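Local coordinates for adhesion and penetration protein autotransporter (Haemophilus influenzae, PDB 3SYJ) that promotes bacterial adherence to and invasion of host cells, self-associates to drive bacterial aggregation and biofilm formation, and is a probable serine protease, at residues Phe471-Arg476 with Ala499-His504; Lys490-Thr495 with Gly541-Thr546; Val512-Asn517 with Arg566-Ser571; Ile520-Pro523 with Asn527-Lys530; Gly591-His596 with Ile672-Asp677. One frame throughout, in Å; residues are numbered along the deposited sequence.

Contact 1 of 5, residues Phe471-Arg476 with Ala499-His504; sequences FYFGFR and AMIVNH
Strands 471-473 and 499-502 approach to 8.2 Å between their axes with N-to-C directions 122° apart, and the nearest backbone pair is Phe473 CA with Ala499 CA at 5.6 Å. They are not paired as neighbouring strands; the Phe473 side chain bridges these two walls of the passenger-domain beta-helix. The methyl CB of Ala499 lies over one face of the Phe473 ring, 3.9 Å from the ring centroid and 30° off the normal, a CH-pi arrangement; the closest ring atom is CG, 3.5 Å from that CB. Phe471 CE2 stands above the opposite face, displaced toward the rim, which sandwiches the ring. With CG anti to the carbonyl carbon (chi1 -57°), the ring extends over the start of strand 499-502. Its far end, CZ, comes within 3.7 Å of Ile501 CG1, the two side chains crossing at about a right angle, while CE1 lies obliquely 3.5 Å from Met500 O. The contact is mainly apolar and largely buried. Strand 471-473 runs parallel to strands 449-452 and 493-494 in one wall, and strand 499-502 lies between 478-481 and 542-543 in another; Leu451, Leu480 and Ile492 also pack against Phe473, and Tyr539 against Ala499 and Ile501.

Contact 2 of 5, residues Lys490-Thr495 with Gly541-Thr546; sequences KRIQNT and GWFGET
Ile492 drives its terminal methyl CD1 against the rim of the Phe543 ring, 4.1 Å from CZ and near the ring plane, so that the aromatic edge and neither face receives the methyl. The two side chains come from opposite directions. Ile492 carries CG1 anti to its carbonyl carbon (chi1 -53°) and continues extended through chi2 at 169°, which sends CD1 out from the backbone toward the ring. Phe543 has the same kind of first torsion (chi1 -72°), and although its CB does not head for the other segment, the ring swings CZ round to meet Ile492. The backbones come nearest at Asn494 and Gly541, their CA atoms 7.5 Å apart, and the CB of Asn494 points toward the other segment. The total surface buried between the segments is only 91 Å², yet all four touching residues are buried: the contact is small, one local touch within the beta-helix interior. Neighbouring strands pack around it. Ile501 of strand 499-502 touches both Ile492 and Phe543, and Trp542 shares backbone hydrogen bonds with Ala499 and Ile501. The short, weakly bonded strand 493-494 runs beside 471-473, whose Phe473 reaches Ile492, while Tyr539 of strand 536-539 packs on Ile492 and Asn494, so the touch links two walls of the beta-helix across its core.

Contact 3 of 5, residues Val512-Asn517 with Arg566-Ser571; sequences VTITGN and RTLLLS
Strands 512-514 and 567-570 face each other without pairing their backbones: Ile514 CA stands 8.6 Å from Leu568 CA. The loop after the first strand comes closer, bringing Gly516 CA to 7.0 Å from Arg566 CA. The apolar half of the contact is one methyl pair, Ile514 CD1 with Leu568 CD2 at 3.9 Å. The side chains cross at about a right angle, so the touch is made by branch ends and not along their lengths. Leu568 points its CB at the other segment and sets CG opposite the backbone N (chi1 174°), which carries CD2 outward to the isoleucine. Ile537 of strand 536-539 packs against both residues, and Ile492 adds to the Ile514 side, so the pair forms part of the beta-helix interior. The second half is polar. Arg566, bent at chi2 (-63°), lays its guanidinium edge alongside Asn517 O, which lies near the guanidinium plane, 4.0 Å from NE and 4.1 Å from NH2. Both separations are long for hydrogen bonding, and NE, buried by the contact, has no partner anywhere in the model. The chemistry thus implies that the direct contact is mainly dispersion between the two methyls, with Ile537 and other neighbours completing the packing, while carbonyl and guanidinium may add a weak electrostatic attraction.

Contact 4 of 5, residues Ile520-Pro523 with Asn527-Lys530; sequences IVLP and NINK
Pro523 O stands 3.7 Å from the methyl CD1 of Ile528, a van der Waals approach, as the segments share no hydrogen bond. Both segments belong to the surface loop that leaves the beta-helix after strand 510-514 and returns at strand 536-539, and here the loop folds back on itself without regular strand or helix. The CA atoms of Pro523 and Ile528 are the nearest backbone pair, 7.1 Å apart. Their side chains pass one another at a slant: Pro523 CG rests 4.0 Å from Ile528 CG1. The other branch of the isoleucine, CG2, faces both Pro523 CD and Leu522 CD2, 4.1 Å from each. Leu522 then meets the aliphatic part of Lys530, whose chain is bent at chi2 (65°) and chi4 (-71°), so that its CE methylene curls over the leucine branches. The touching atoms are almost all carbon, and the patch stays largely at the surface. Leu522, Ile528 and Lys530 also touch a crystal neighbour, so their conformations may owe something to the lattice. The tightest point is Leu522 CD2 with Lys530 CE at 3.4 Å, closer than usual carbon contact, while CD1 of the same leucine stands 3.7 Å from that CE.

Contact 5 of 5, residues Gly591-His596 with Ile672-Asp677; sequences GRPTPH and ICTRSD
The antiparallel hairpin of strands 669-675 and 682-688, tied by the disulfide Cys673-Cys684, lies against the side of the beta-solenoid and is fastened here to segment 591-596 by a salt bridge. Arg592 meets Asp677 end-on: NH2 bonds to OD2 at 2.8 Å, nearly straight at 175°, and NH1 bonds to OD1 at 3.1 Å through the syn lone pair. Guanidinium and carboxylate planes differ by 30°, and OD2 is approached from somewhat out of its own plane. The guanidinium folds back on its own segment as well, NE donating to Pro593 O at 2.8 Å and NH2 to that same oxygen at 2.9 Å, from opposite faces of the carbonyl plane. Bends at chi2 and chi3 make this return possible, and four bonds to two partners fix the rotation of the group. Beside it Thr674 CG2 packs on the ring carbons CD and CG of Pro593. Two waters bridge the segments: one donates to Gly591 O and to Cys673 O, at 2.7 Å for the latter; the other donates to Asp677 OD2 at 2.9 Å and, longer, to His596 O at 3.2 Å. Strand 586-593 borders 567-575 and 638-641 in the solenoid, Trp622 of strand 622-629 packs on both Pro593 and Thr674, and Leu569 of strand 567-575 touches Cys673.

How the contacts relate
Following the chain, contact 1 closes the loop from 471-476 to 499-504, and contact 2, opening at 490-495 before that closure, ends at 541-546: the two cross. Contact 3 opens at 512-517 and closes at 566-571, so it crosses contact 2 in turn while following contact 1 in series. Contact 4 is a short surface excursion, lying within the spans of both contacts 2 and 3. Contacts 1 to 3 tie walls of the beta-helix through a shared interior, where Ile492 CD1 lies 3.7 Å from Ile514 CD1, while contact 4 stays at the surface. Contact 5 comes last, closing a 76-residue separation to dock the hairpin beside strand 567-575, against Leu569 from contact 3.

Contact 1 of 5, residues Phe471-Arg476 with Ala499-His504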
# COMPACT_ATOMS: atom_id res chain seq x y z
N PHE A 471 -42.00 1.23 -30.02
CA PHE A 471 -41.21 0.01 -29.93
C PHE A 471 -41.53 -0.62 -28.58
O PHE A 471 -41.64 0.07 -27.57
CB PHE A 471 -39.72 0.34 -30.03
CG PHE A 471 -38.82 -0.88 -30.04
CD1 PHE A 471 -38.25 -1.32 -31.23
CD2 PHE A 471 -38.53 -1.56 -28.87
CE1 PHE A 471 -37.42 -2.44 -31.25
CE2 PHE A 471 -37.71 -2.68 -28.88
CZ PHE A 471 -37.15 -3.12 -30.07
N TYR A 472 -41.71 -1.93 -28.56
CA TYR A 472 -41.99 -2.60 -27.30
C TYR A 472 -41.35 -3.98 -27.20
O TYR A 472 -41.25 -4.71 -28.20
CB TYR A 472 -43.50 -2.71 -27.06
CG TYR A 472 -44.20 -3.61 -28.05
CD1 TYR A 472 -44.39 -4.96 -27.78
CD2 TYR A 472 -44.66 -3.12 -29.27
CE1 TYR A 472 -45.02 -5.80 -28.69
CE2 TYR A 472 -45.29 -3.94 -30.18
CZ TYR A 472 -45.47 -5.28 -29.88
OH TYR A 472 -46.10 -6.09 -30.80
N PHE A 473 -40.90 -4.32 -25.99
CA PHE A 473 -40.57 -5.69 -25.65
C PHE A 473 -41.81 -6.35 -25.05
O PHE A 473 -42.21 -6.06 -23.91
CB PHE A 473 -39.40 -5.73 -24.65
CG PHE A 473 -38.16 -5.05 -25.15
CD1 PHE A 473 -37.16 -5.77 -25.77
CD2 PHE A 473 -37.99 -3.68 -24.98
CE1 PHE A 473 -36.01 -5.14 -26.22
CE2 PHE A 473 -36.84 -3.05 -25.44
CZ PHE A 473 -35.85 -3.77 -26.06
N GLY A 474 -42.44 -7.23 -25.82
CA GLY A 474 -43.60 -7.93 -25.34
C GLY A 474 -43.23 -9.13 -24.49
O GLY A 474 -42.15 -9.17 -23.90
N PHE A 475 -44.13 -10.11 -24.44
CA PHE A 475 -43.95 -11.35 -23.70
C PHE A 475 -42.61 -11.99 -24.01
O PHE A 475 -42.38 -12.41 -25.14
CB PHE A 475 -45.08 -12.32 -24.06
CG PHE A 475 -44.97 -13.67 -23.41
CD1 PHE A 475 -45.30 -13.83 -22.08
CD2 PHE A 475 -44.60 -14.79 -24.15
CE1 PHE A 475 -45.23 -15.09 -21.48
CE2 PHE A 475 -44.52 -16.05 -23.56
CZ PHE A 475 -44.84 -16.20 -22.22
N ARG A 476 -41.74 -12.04 -23.00
CA ARG A 476 -40.41 -12.66 -23.08
C ARG A 476 -39.37 -11.88 -23.91
O ARG A 476 -38.21 -12.28 -24.02
CB ARG A 476 -40.49 -14.13 -23.50
CG ARG A 476 -41.03 -15.01 -22.39
CD ARG A 476 -41.17 -16.45 -22.84
NE ARG A 476 -41.84 -17.25 -21.83
CZ ARG A 476 -42.22 -18.51 -22.01
NH1 ARG A 476 -42.00 -19.12 -23.17
NH2 ARG A 476 -42.82 -19.16 -21.02
N ALA A 499 -36.59 -8.54 -21.92
CA ALA A 499 -36.20 -7.33 -22.62
C ALA A 499 -34.70 -7.10 -22.52
O ALA A 499 -34.15 -7.01 -21.42
CB ALA A 499 -36.96 -6.14 -22.07
N MET A 500 -34.02 -6.99 -23.66
CA MET A 500 -32.58 -6.71 -23.65
C MET A 500 -32.20 -5.63 -24.63
O MET A 500 -32.53 -5.69 -25.81
CB MET A 500 -31.76 -7.97 -23.93
CG MET A 500 -31.91 -9.03 -22.87
SD MET A 500 -31.04 -10.57 -23.22
CE MET A 500 -31.80 -11.62 -21.99
N ILE A 501 -31.50 -4.62 -24.12
CA ILE A 501 -30.92 -3.61 -24.98
C ILE A 501 -29.41 -3.78 -24.98
O ILE A 501 -28.78 -3.72 -23.92
CB ILE A 501 -31.32 -2.21 -24.54
CG1 ILE A 501 -32.86 -2.12 -24.56
CG2 ILE A 501 -30.67 -1.16 -25.45
CD1 ILE A 501 -33.38 -0.71 -24.53
N VAL A 502 -28.85 -4.01 -26.16
CA VAL A 502 -27.43 -4.34 -26.29
C VAL A 502 -26.77 -3.58 -27.45
O VAL A 502 -27.45 -2.92 -28.24
CB VAL A 502 -27.20 -5.87 -26.49
CG1 VAL A 502 -27.90 -6.67 -25.39
CG2 VAL A 502 -27.69 -6.31 -27.87
N ASN A 503 -25.45 -3.69 -27.54
CA ASN A 503 -24.70 -3.17 -28.67
C ASN A 503 -23.66 -4.19 -29.09
O ASN A 503 -22.63 -4.32 -28.44
CB ASN A 503 -24.01 -1.84 -28.34
CG ASN A 503 -23.17 -1.31 -29.48
OD1 ASN A 503 -23.39 -1.66 -30.64
ND2 ASN A 503 -22.19 -0.46 -29.17
N HIS A 504 -23.94 -4.92 -30.16
CA HIS A 504 -23.01 -5.95 -30.61
C HIS A 504 -21.90 -5.39 -31.49
O HIS A 504 -21.05 -6.14 -31.96
CB HIS A 504 -23.75 -7.06 -31.36
CG HIS A 504 -24.56 -7.94 -30.47
ND1 HIS A 504 -25.63 -8.68 -30.92
CD2 HIS A 504 -24.47 -8.19 -29.14
CE1 HIS A 504 -26.15 -9.36 -29.91
NE2 HIS A 504 -25.47 -9.08 -28.82

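Contact 2 of 5, residues Lys490-Thr495 with Gly541-Thr546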
# COMPACT_ATOMS: atom_id res chain seq x y z
N LYS A 490 -38.82 8.13 -24.08
CA LYS A 490 -39.53 8.75 -22.97
C LYS A 490 -39.73 7.68 -21.91
O LYS A 490 -39.21 7.79 -20.80
CB LYS A 490 -40.86 9.33 -23.44
CG LYS A 490 -40.69 10.48 -24.41
CD LYS A 490 -42.00 10.86 -25.07
CE LYS A 490 -41.77 11.81 -26.23
NZ LYS A 490 -42.89 11.74 -27.22
N ARG A 491 -40.46 6.63 -22.27
CA ARG A 491 -40.44 5.39 -21.51
C ARG A 491 -40.23 4.20 -22.45
O ARG A 491 -40.65 4.24 -23.61
CB ARG A 491 -41.72 5.20 -20.69
CG ARG A 491 -43.01 5.27 -21.49
CD ARG A 491 -44.24 5.06 -20.59
NE ARG A 491 -44.57 3.65 -20.52
CZ ARG A 491 -45.46 3.04 -21.30
NH1 ARG A 491 -46.14 3.73 -22.21
NH2 ARG A 491 -45.66 1.75 -21.17
N ILE A 492 -39.58 3.15 -21.96
CA ILE A 492 -39.43 1.95 -22.76
C ILE A 492 -40.59 1.01 -22.44
O ILE A 492 -40.83 0.68 -21.29
CB ILE A 492 -38.09 1.24 -22.48
CG1 ILE A 492 -36.92 2.21 -22.65
CG2 ILE A 492 -37.89 0.05 -23.42
CD1 ILE A 492 -35.60 1.66 -22.14
N GLN A 493 -41.33 0.60 -23.47
CA GLN A 493 -42.37 -0.41 -23.28
C GLN A 493 -41.71 -1.76 -23.13
O GLN A 493 -41.01 -2.24 -24.02
CB GLN A 493 -43.32 -0.43 -24.47
CG GLN A 493 -44.06 0.86 -24.68
CD GLN A 493 -45.20 0.68 -25.64
OE1 GLN A 493 -46.16 -0.03 -25.34
NE2 GLN A 493 -45.11 1.32 -26.80
N ASN A 494 -41.93 -2.39 -21.98
CA ASN A 494 -41.35 -3.68 -21.72
C ASN A 494 -42.25 -4.43 -20.76
O ASN A 494 -42.94 -3.82 -19.94
CB ASN A 494 -39.94 -3.54 -21.13
CG ASN A 494 -39.95 -2.90 -19.75
OD1 ASN A 494 -40.22 -1.70 -19.61
ND2 ASN A 494 -39.64 -3.69 -18.73
N THR A 495 -42.25 -5.76 -20.88
CA THR A 495 -43.12 -6.63 -20.10
C THR A 495 -42.37 -7.39 -19.00
O THR A 495 -42.92 -7.58 -17.91
CB THR A 495 -43.84 -7.67 -21.01
OG1 THR A 495 -44.90 -7.03 -21.73
CG2 THR A 495 -44.42 -8.80 -20.18
N GLY A 541 -35.95 -5.22 -17.83
CA GLY A 541 -34.99 -5.99 -18.60
C GLY A 541 -33.52 -5.70 -18.36
O GLY A 541 -33.12 -5.24 -17.28
N TRP A 542 -32.71 -5.99 -19.38
CA TRP A 542 -31.26 -5.86 -19.32
C TRP A 542 -30.71 -4.73 -20.20
O TRP A 542 -31.24 -4.46 -21.28
CB TRP A 542 -30.59 -7.18 -19.73
CG TRP A 542 -30.54 -8.17 -18.63
CD1 TRP A 542 -31.50 -9.08 -18.30
CD2 TRP A 542 -29.48 -8.35 -17.68
NE1 TRP A 542 -31.11 -9.81 -17.21
CE2 TRP A 542 -29.87 -9.39 -16.81
CE3 TRP A 542 -28.24 -7.73 -17.49
CZ2 TRP A 542 -29.06 -9.82 -15.76
CZ3 TRP A 542 -27.43 -8.17 -16.44
CH2 TRP A 542 -27.85 -9.20 -15.59
N PHE A 543 -29.65 -4.09 -19.70
CA PHE A 543 -28.81 -3.20 -20.50
C PHE A 543 -27.43 -3.82 -20.61
O PHE A 543 -26.72 -3.96 -19.62
CB PHE A 543 -28.69 -1.82 -19.85
CG PHE A 543 -29.94 -1.00 -19.95
CD1 PHE A 543 -30.31 -0.44 -21.16
CD2 PHE A 543 -30.74 -0.79 -18.84
CE1 PHE A 543 -31.47 0.31 -21.26
CE2 PHE A 543 -31.89 -0.03 -18.93
CZ PHE A 543 -32.26 0.52 -20.14
N GLY A 544 -27.05 -4.22 -21.82
CA GLY A 544 -25.77 -4.88 -22.01
C GLY A 544 -25.98 -6.35 -22.31
O GLY A 544 -26.99 -6.93 -21.90
N GLU A 545 -25.04 -6.94 -23.02
CA GLU A 545 -25.15 -8.34 -23.40
C GLU A 545 -24.64 -9.23 -22.28
O GLU A 545 -23.56 -9.00 -21.73
CB GLU A 545 -24.36 -8.59 -24.69
CG GLU A 545 -24.37 -10.04 -25.13
CD GLU A 545 -25.77 -10.55 -25.43
OE1 GLU A 545 -26.39 -10.06 -26.40
OE2 GLU A 545 -26.24 -11.44 -24.70
N THR A 546 -25.42 -10.25 -21.93
CA THR A 546 -24.99 -11.18 -20.89
C THR A 546 -24.39 -12.46 -21.47
O THR A 546 -23.67 -13.18 -20.78
CB THR A 546 -26.15 -11.57 -19.96
OG1 THR A 546 -27.30 -11.91 -20.75
CG2 THR A 546 -26.49 -10.41 -19.03

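Contact 3 of 5, residues Val512-Asn517 with Arg566-Ser571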
# COMPACT_ATOMS: atom_id res chain seq x y z
N VAL A 512 -28.18 4.92 -24.88
CA VAL A 512 -29.62 4.98 -24.68
C VAL A 512 -29.92 6.06 -23.65
O VAL A 512 -29.41 6.02 -22.53
CB VAL A 512 -30.21 3.64 -24.18
CG1 VAL A 512 -31.74 3.70 -24.18
CG2 VAL A 512 -29.74 2.49 -25.03
N THR A 513 -30.74 7.02 -24.04
CA THR A 513 -31.18 8.05 -23.10
C THR A 513 -32.64 7.81 -22.74
O THR A 513 -33.47 7.53 -23.61
CB THR A 513 -30.96 9.46 -23.69
OG1 THR A 513 -29.58 9.61 -24.06
CG2 THR A 513 -31.34 10.55 -22.69
N ILE A 514 -32.95 7.89 -21.45
CA ILE A 514 -34.33 7.80 -20.98
C ILE A 514 -34.70 9.13 -20.32
O ILE A 514 -34.02 9.57 -19.39
CB ILE A 514 -34.51 6.64 -19.99
CG1 ILE A 514 -34.24 5.31 -20.70
CG2 ILE A 514 -35.91 6.64 -19.41
CD1 ILE A 514 -34.11 4.13 -19.77
N THR A 515 -35.76 9.76 -20.82
CA THR A 515 -36.15 11.10 -20.34
C THR A 515 -37.41 11.11 -19.46
O THR A 515 -37.74 12.12 -18.85
CB THR A 515 -36.36 12.07 -21.51
OG1 THR A 515 -37.40 11.56 -22.37
CG2 THR A 515 -35.07 12.22 -22.31
N GLY A 516 -38.11 9.98 -19.39
CA GLY A 516 -39.31 9.89 -18.59
C GLY A 516 -40.52 10.43 -19.33
O GLY A 516 -40.39 10.92 -20.45
N ASN A 517 -41.69 10.32 -18.72
CA ASN A 517 -42.91 10.77 -19.36
C ASN A 517 -42.90 12.28 -19.53
O ASN A 517 -42.48 13.02 -18.64
CB ASN A 517 -44.14 10.33 -18.56
CG ASN A 517 -44.41 8.85 -18.68
OD1 ASN A 517 -44.79 8.19 -17.71
ND2 ASN A 517 -44.22 8.31 -19.88
N ARG A 566 -39.25 12.57 -10.77
CA ARG A 566 -39.49 11.52 -11.75
C ARG A 566 -38.62 10.33 -11.40
O ARG A 566 -37.45 10.50 -11.10
CB ARG A 566 -39.16 12.00 -13.16
CG ARG A 566 -39.93 13.22 -13.61
CD ARG A 566 -41.43 12.94 -13.69
NE ARG A 566 -42.05 13.77 -14.72
CZ ARG A 566 -42.73 14.89 -14.47
NH1 ARG A 566 -42.89 15.31 -13.22
NH2 ARG A 566 -43.26 15.58 -15.48
N THR A 567 -39.19 9.13 -11.44
CA THR A 567 -38.44 7.95 -11.02
C THR A 567 -38.29 6.94 -12.14
O THR A 567 -39.22 6.71 -12.91
CB THR A 567 -39.11 7.25 -9.83
OG1 THR A 567 -39.21 8.17 -8.74
CG2 THR A 567 -38.32 6.04 -9.39
N LEU A 568 -37.10 6.36 -12.22
CA LEU A 568 -36.82 5.26 -13.12
C LEU A 568 -36.46 4.03 -12.29
O LEU A 568 -35.49 4.05 -11.53
CB LEU A 568 -35.67 5.61 -14.08
CG LEU A 568 -35.14 4.52 -15.01
CD1 LEU A 568 -36.26 3.85 -15.80
CD2 LEU A 568 -34.07 5.08 -15.96
N LEU A 569 -37.23 2.97 -12.45
CA LEU A 569 -36.96 1.74 -11.74
C LEU A 569 -36.29 0.74 -12.67
O LEU A 569 -36.81 0.42 -13.73
CB LEU A 569 -38.25 1.15 -11.16
CG LEU A 569 -38.20 -0.31 -10.69
CD1 LEU A 569 -37.20 -0.49 -9.56
CD2 LEU A 569 -39.59 -0.80 -10.26
N LEU A 570 -35.12 0.26 -12.26
CA LEU A 570 -34.46 -0.83 -12.98
C LEU A 570 -34.50 -2.08 -12.10
O LEU A 570 -33.87 -2.13 -11.04
CB LEU A 570 -33.02 -0.46 -13.32
CG LEU A 570 -32.89 0.86 -14.09
CD1 LEU A 570 -31.44 1.30 -14.20
CD2 LEU A 570 -33.52 0.73 -15.46
N SER A 571 -35.25 -3.09 -12.53
CA SER A 571 -35.44 -4.26 -11.69
C SER A 571 -34.88 -5.52 -12.34
O SER A 571 -35.06 -6.62 -11.82
CB SER A 571 -36.92 -4.46 -11.37
OG SER A 571 -37.64 -4.80 -12.54

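Contact 4 of 5, residues Ile520-Pro523 with Asn527-Lys530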
# COMPACT_ATOMS: atom_id res chain seq x y z
N ILE A 520 -47.26 14.68 -16.60
CA ILE A 520 -47.98 13.90 -15.60
C ILE A 520 -49.37 14.48 -15.35
O ILE A 520 -50.03 14.15 -14.37
CB ILE A 520 -47.21 13.82 -14.27
CG1 ILE A 520 -46.83 15.22 -13.79
CG2 ILE A 520 -45.98 12.94 -14.44
CD1 ILE A 520 -46.53 15.28 -12.31
N VAL A 521 -49.81 15.36 -16.24
CA VAL A 521 -51.18 15.85 -16.19
C VAL A 521 -52.05 15.03 -17.13
O VAL A 521 -51.86 15.04 -18.35
CB VAL A 521 -51.26 17.34 -16.54
CG1 VAL A 521 -52.71 17.79 -16.57
CG2 VAL A 521 -50.46 18.15 -15.53
N LEU A 522 -53.00 14.30 -16.57
CA LEU A 522 -53.89 13.46 -17.35
C LEU A 522 -54.58 14.22 -18.47
O LEU A 522 -55.05 15.34 -18.27
CB LEU A 522 -54.93 12.83 -16.45
CG LEU A 522 -54.29 11.81 -15.51
CD1 LEU A 522 -55.25 11.44 -14.41
CD2 LEU A 522 -53.88 10.59 -16.33
N PRO A 523 -54.64 13.60 -19.65
CA PRO A 523 -55.35 14.17 -20.80
C PRO A 523 -56.84 13.94 -20.62
O PRO A 523 -57.26 13.49 -19.56
CB PRO A 523 -54.85 13.31 -21.97
CG PRO A 523 -54.53 12.00 -21.35
CD PRO A 523 -54.10 12.26 -19.94
N ASN A 527 -59.48 6.96 -23.97
CA ASN A 527 -58.49 5.90 -24.09
C ASN A 527 -57.15 6.36 -23.59
O ASN A 527 -56.16 6.39 -24.32
CB ASN A 527 -58.40 5.36 -25.51
CG ASN A 527 -57.93 6.38 -26.49
OD1 ASN A 527 -57.35 6.05 -27.52
ND2 ASN A 527 -58.17 7.66 -26.18
N ILE A 528 -57.14 6.74 -22.32
CA ILE A 528 -55.95 7.18 -21.63
C ILE A 528 -55.06 5.97 -21.33
O ILE A 528 -55.53 4.98 -20.77
CB ILE A 528 -56.35 7.89 -20.32
CG1 ILE A 528 -57.21 9.11 -20.65
CG2 ILE A 528 -55.14 8.28 -19.52
CD1 ILE A 528 -57.71 9.86 -19.45
N ASN A 529 -53.80 6.04 -21.73
CA ASN A 529 -52.82 5.07 -21.27
C ASN A 529 -52.07 5.64 -20.07
O ASN A 529 -51.12 6.41 -20.22
CB ASN A 529 -51.84 4.68 -22.38
CG ASN A 529 -50.87 3.59 -21.95
OD1 ASN A 529 -50.68 3.34 -20.76
ND2 ASN A 529 -50.25 2.93 -22.92
N LYS A 530 -52.53 5.26 -18.89
CA LYS A 530 -52.01 5.78 -17.63
C LYS A 530 -50.50 5.70 -17.52
O LYS A 530 -49.89 6.52 -16.84
CB LYS A 530 -52.65 5.01 -16.46
CG LYS A 530 -53.01 5.88 -15.27
CD LYS A 530 -54.11 6.88 -15.65
CE LYS A 530 -54.47 7.80 -14.49
NZ LYS A 530 -55.22 7.12 -13.38

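Contact 5 of 5, residues Gly591-His596 with Ile672-Asp677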
# COMPACT_ATOMS: atom_id res chain seq x y z
N GLY A 591 -34.22 -5.36 -6.82
CA GLY A 591 -34.72 -6.67 -7.17
C GLY A 591 -36.22 -6.50 -7.36
O GLY A 591 -36.72 -5.38 -7.33
N ARG A 592 -36.94 -7.60 -7.55
CA ARG A 592 -38.39 -7.54 -7.72
C ARG A 592 -39.10 -8.76 -7.11
O ARG A 592 -38.50 -9.84 -6.99
CB ARG A 592 -38.76 -7.43 -9.20
CG ARG A 592 -38.21 -8.55 -10.07
CD ARG A 592 -39.15 -8.85 -11.22
NE ARG A 592 -40.42 -9.38 -10.71
CZ ARG A 592 -41.56 -9.38 -11.38
NH1 ARG A 592 -41.63 -8.89 -12.61
NH2 ARG A 592 -42.65 -9.89 -10.81
N PRO A 593 -40.37 -8.60 -6.75
CA PRO A 593 -41.07 -9.76 -6.18
C PRO A 593 -41.09 -10.91 -7.19
O PRO A 593 -41.19 -10.68 -8.39
CB PRO A 593 -42.49 -9.23 -5.94
CG PRO A 593 -42.35 -7.74 -5.88
CD PRO A 593 -41.24 -7.41 -6.83
N THR A 594 -40.97 -12.14 -6.70
CA THR A 594 -41.19 -13.29 -7.57
C THR A 594 -42.62 -13.20 -8.09
O THR A 594 -43.53 -12.89 -7.33
CB THR A 594 -41.02 -14.61 -6.80
OG1 THR A 594 -39.71 -14.67 -6.24
CG2 THR A 594 -41.25 -15.81 -7.71
N PRO A 595 -42.82 -13.43 -9.40
CA PRO A 595 -44.18 -13.41 -9.95
C PRO A 595 -45.07 -14.51 -9.38
O PRO A 595 -44.59 -15.61 -9.14
CB PRO A 595 -43.94 -13.68 -11.44
CG PRO A 595 -42.54 -13.26 -11.70
CD PRO A 595 -41.79 -13.56 -10.44
N HIS A 596 -46.35 -14.21 -9.17
CA HIS A 596 -47.31 -15.23 -8.78
C HIS A 596 -48.62 -15.02 -9.53
O HIS A 596 -49.01 -13.89 -9.82
CB HIS A 596 -47.58 -15.21 -7.26
CG HIS A 596 -46.45 -15.76 -6.44
ND1 HIS A 596 -46.14 -17.10 -6.40
CD2 HIS A 596 -45.57 -15.15 -5.61
CE1 HIS A 596 -45.12 -17.29 -5.59
NE2 HIS A 596 -44.75 -16.12 -5.10
N ILE A 672 -39.73 1.53 -1.12
CA ILE A 672 -39.62 0.37 -1.99
C ILE A 672 -40.38 0.60 -3.30
O ILE A 672 -41.56 0.97 -3.29
CB ILE A 672 -40.15 -0.91 -1.30
CG1 ILE A 672 -39.44 -1.14 0.04
CG2 ILE A 672 -40.00 -2.13 -2.21
CD1 ILE A 672 -37.94 -1.25 -0.08
N CYS A 673 -39.70 0.40 -4.42
CA CYS A 673 -40.29 0.57 -5.74
C CYS A 673 -40.55 -0.76 -6.41
O CYS A 673 -39.64 -1.57 -6.57
CB CYS A 673 -39.36 1.39 -6.63
SG CYS A 673 -39.36 3.13 -6.27
N THR A 674 -41.80 -0.99 -6.81
CA THR A 674 -42.17 -2.23 -7.48
C THR A 674 -43.14 -1.93 -8.60
O THR A 674 -43.97 -1.02 -8.50
CB THR A 674 -42.87 -3.21 -6.51
OG1 THR A 674 -44.02 -2.58 -5.96
CG2 THR A 674 -41.94 -3.63 -5.39
N ARG A 675 -43.03 -2.70 -9.69
CA ARG A 675 -43.97 -2.57 -10.81
C ARG A 675 -44.96 -3.74 -10.84
O ARG A 675 -44.58 -4.89 -10.66
CB ARG A 675 -43.24 -2.47 -12.16
CG ARG A 675 -44.17 -2.79 -13.32
CD ARG A 675 -43.98 -1.92 -14.55
NE ARG A 675 -43.10 -2.55 -15.51
CZ ARG A 675 -43.24 -2.50 -16.84
NH1 ARG A 675 -44.26 -1.86 -17.40
NH2 ARG A 675 -42.35 -3.13 -17.60
N SER A 676 -46.23 -3.43 -11.06
CA SER A 676 -47.26 -4.45 -11.08
C SER A 676 -47.22 -5.20 -12.40
O SER A 676 -47.32 -4.59 -13.46
CB SER A 676 -48.63 -3.82 -10.89
OG SER A 676 -49.64 -4.69 -11.36
N ASP A 677 -47.07 -6.52 -12.33
CA ASP A 677 -47.14 -7.37 -13.52
C ASP A 677 -48.52 -7.27 -14.18
O ASP A 677 -48.65 -7.44 -15.40
CB ASP A 677 -46.87 -8.84 -13.16
CG ASP A 677 -45.40 -9.11 -12.89
OD1 ASP A 677 -44.54 -8.39 -13.44
OD2 ASP A 677 -45.09 -10.05 -12.12
O HOH W 1 -39.06 -3.84 -7.89
O HOH W 2 -46.98 -12.08 -11.46